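Local structure of microtubule-associated protein 1A/1B, light chain 3, putative (3H9D) at residues D5-K9 / D103-Y109. The protein is an ATG8-family, ubiquitin-like protein of the autophagy pathway that probably becomes attached to the membrane lipid phosphatidylethanolamine. Numbering follows the deposited sequence.
Sequences DSKYK and DEDGFLY
Lys-9 leaves the short helix 7-11 with CG trans to its backbone N (chi1 -176°) and then bends at chi3 (-94°), which brings its ammonium end to Asp-103, whose own CG is likewise trans. The two side chains approach from opposite directions and close a salt bridge of 2.7 Å, in which Lys-9 NZ meets Asp-103 OD2 on its syn side, 24° out of the carboxylate plane. Lys-9 NZ stands far above the ring of Tyr-109, at most a weak cation-pi attraction. At the edge of that ring lies Ser-6 OG, 3.3 Å from Tyr-109 CE2. Ser-6 OG also N-caps the helix, accepting an almost straight bond from Lys-9 N (3.0 Å), and is hydrogen-bonded to Glu-37. Tyr-8 crosses Tyr-109 at about a right angle, its CD2 4.1 Å from Tyr-109 OH. Tyr-109 OH donates to the syn lone pair of Asp-105 OD2 (2.7 Å), which fixes the ring's outer end. Two Asx turns follow one another: Asp-103 OD1 accepts from Asp-105 N, bracing the type I turn 103-106 from within, and Asp-105 OD1 ties its end to Phe-107 N. Arg-17 of helix 14-27 pairs with Asp-105 and touches Lys-9 and Tyr-109. The contact thus sets helix 7-11, the first of the two N-terminal helices that ATG8 proteins add to the ubiquitin fold, against the turn leading into strand 108-113, beside strand 31-38.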
loop_
_atom_site.group_PDB
_atom_site.type_symbol
_atom_site.label_atom_id
_atom_site.label_comp_id
_atom_site.label_asym_id
_atom_site.label_seq_id
_atom_site.Cartn_x
_atom_site.Cartn_y
_atom_site.Cartn_z
ATOM N N ASP A 5 1.306 -4.912 -5.999
ATOM C CA ASP A 5 1.727 -3.690 -5.331
ATOM C C ASP A 5 3.011 -3.860 -4.522
ATOM O O ASP A 5 3.419 -4.985 -4.200
ATOM C CB ASP A 5 0.595 -3.186 -4.436
ATOM C CG ASP A 5 -0.641 -2.796 -5.226
ATOM O OD1 ASP A 5 -1.742 -2.823 -4.640
ATOM O OD2 ASP A 5 -0.513 -2.453 -6.424
ATOM N N SER A 6 3.638 -2.733 -4.204
ATOM C CA SER A 6 4.869 -2.693 -3.414
ATOM C C SER A 6 4.667 -3.194 -1.974
ATOM O O SER A 6 3.833 -2.665 -1.222
ATOM C CB SER A 6 5.434 -1.270 -3.419
ATOM O OG SER A 6 6.490 -1.132 -2.491
ATOM N N LYS A 7 5.435 -4.218 -1.601
ATOM C CA LYS A 7 5.432 -4.716 -0.227
ATOM C C LYS A 7 6.051 -3.707 0.734
ATOM O O LYS A 7 5.668 -3.643 1.911
ATOM C CB LYS A 7 6.154 -6.061 -0.116
ATOM C CG LYS A 7 5.384 -7.268 -0.647
ATOM C CD LYS A 7 6.025 -8.543 -0.113
ATOM C CE LYS A 7 5.715 -9.759 -0.968
ATOM N NZ LYS A 7 6.885 -10.712 -0.957
ATOM N N TYR A 8 6.996 -2.917 0.227
ATOM C CA TYR A 8 7.645 -1.858 1.017
ATOM C C TYR A 8 6.698 -0.696 1.328
ATOM O O TYR A 8 6.613 -0.234 2.465
ATOM C CB TYR A 8 8.916 -1.328 0.315
ATOM C CG TYR A 8 9.719 -0.371 1.175
ATOM C CD1 TYR A 8 10.782 -0.839 1.967
ATOM C CD2 TYR A 8 9.412 0.992 1.216
ATOM C CE1 TYR A 8 11.515 0.022 2.761
ATOM C CE2 TYR A 8 10.140 1.868 2.003
ATOM C CZ TYR A 8 11.192 1.375 2.777
ATOM O OH TYR A 8 11.924 2.234 3.572
ATOM N N LYS A 9 6.003 -0.199 0.314
ATOM C CA LYS A 9 5.008 0.840 0.541
ATOM C C LYS A 9 4.007 0.432 1.636
ATOM O O LYS A 9 3.730 1.206 2.543
ATOM C CB LYS A 9 4.285 1.159 -0.758
ATOM C CG LYS A 9 3.301 2.297 -0.644
ATOM C CD LYS A 9 2.742 2.679 -1.994
ATOM C CE LYS A 9 3.517 3.814 -2.612
ATOM N NZ LYS A 9 2.636 4.556 -3.565
ATOM N N ASP A 103 7.584 8.363 -6.864
ATOM C CA ASP A 103 6.378 8.305 -6.047
ATOM C C ASP A 103 6.246 9.608 -5.253
ATOM O O ASP A 103 7.223 10.321 -5.053
ATOM C CB ASP A 103 6.463 7.096 -5.092
ATOM C CG ASP A 103 5.126 6.730 -4.468
ATOM O OD1 ASP A 103 4.861 7.154 -3.325
ATOM O OD2 ASP A 103 4.341 6.015 -5.122
ATOM N N GLU A 104 5.031 9.909 -4.813
ATOM C CA GLU A 104 4.746 11.034 -3.924
ATOM C C GLU A 104 5.634 11.081 -2.670
ATOM O O GLU A 104 5.991 12.164 -2.195
ATOM C CB GLU A 104 3.272 10.995 -3.512
ATOM O OE1 GLU A 104 1.636 12.863 -1.291
ATOM O OE2 GLU A 104 2.215 13.815 -4.049
ATOM N N ASP A 105 5.999 9.910 -2.144
ATOM C CA ASP A 105 6.865 9.850 -0.965
ATOM C C ASP A 105 8.330 10.224 -1.245
ATOM O O ASP A 105 9.117 10.391 -0.308
ATOM C CB ASP A 105 6.741 8.502 -0.228
ATOM C CG ASP A 105 7.233 7.316 -1.048
ATOM O OD1 ASP A 105 7.882 7.504 -2.103
ATOM O OD2 ASP A 105 6.963 6.173 -0.620
ATOM N N GLY A 106 8.678 10.371 -2.528
ATOM C CA GLY A 106 10.027 10.787 -2.936
ATOM C C GLY A 106 10.916 9.642 -3.391
ATOM O O GLY A 106 12.036 9.868 -3.867
ATOM N N PHE A 107 10.417 8.413 -3.232
ATOM C CA PHE A 107 11.123 7.206 -3.656
ATOM C C PHE A 107 10.771 6.877 -5.096
ATOM O O PHE A 107 9.663 7.161 -5.545
ATOM C CB PHE A 107 10.757 6.008 -2.764
ATOM C CG PHE A 107 11.519 5.949 -1.468
ATOM C CD1 PHE A 107 10.868 6.154 -0.250
ATOM C CD2 PHE A 107 12.890 5.672 -1.458
ATOM C CE1 PHE A 107 11.574 6.102 0.966
ATOM C CE2 PHE A 107 13.604 5.614 -0.255
ATOM C CZ PHE A 107 12.942 5.833 0.965
ATOM N N LEU A 108 11.726 6.298 -5.819
ATOM C CA LEU A 108 11.447 5.685 -7.109
ATOM C C LEU A 108 11.261 4.193 -6.892
ATOM O O LEU A 108 12.184 3.511 -6.454
ATOM C CB LEU A 108 12.588 5.938 -8.107
ATOM C CG LEU A 108 12.519 5.230 -9.473
ATOM C CD1 LEU A 108 11.434 5.846 -10.345
ATOM C CD2 LEU A 108 13.863 5.269 -10.191
ATOM N N TYR A 109 10.067 3.689 -7.195
ATOM C CA TYR A 109 9.778 2.262 -7.021
ATOM C C TYR A 109 10.093 1.473 -8.280
ATOM O O TYR A 109 9.497 1.691 -9.332
ATOM C CB TYR A 109 8.320 2.038 -6.585
ATOM C CG TYR A 109 8.060 2.458 -5.166
ATOM C CD1 TYR A 109 7.922 3.808 -4.824
ATOM C CD2 TYR A 109 7.970 1.513 -4.157
ATOM C CE1 TYR A 109 7.700 4.196 -3.501
ATOM C CE2 TYR A 109 7.735 1.890 -2.839
ATOM C CZ TYR A 109 7.602 3.228 -2.516
ATOM O OH TYR A 109 7.378 3.582 -1.201
#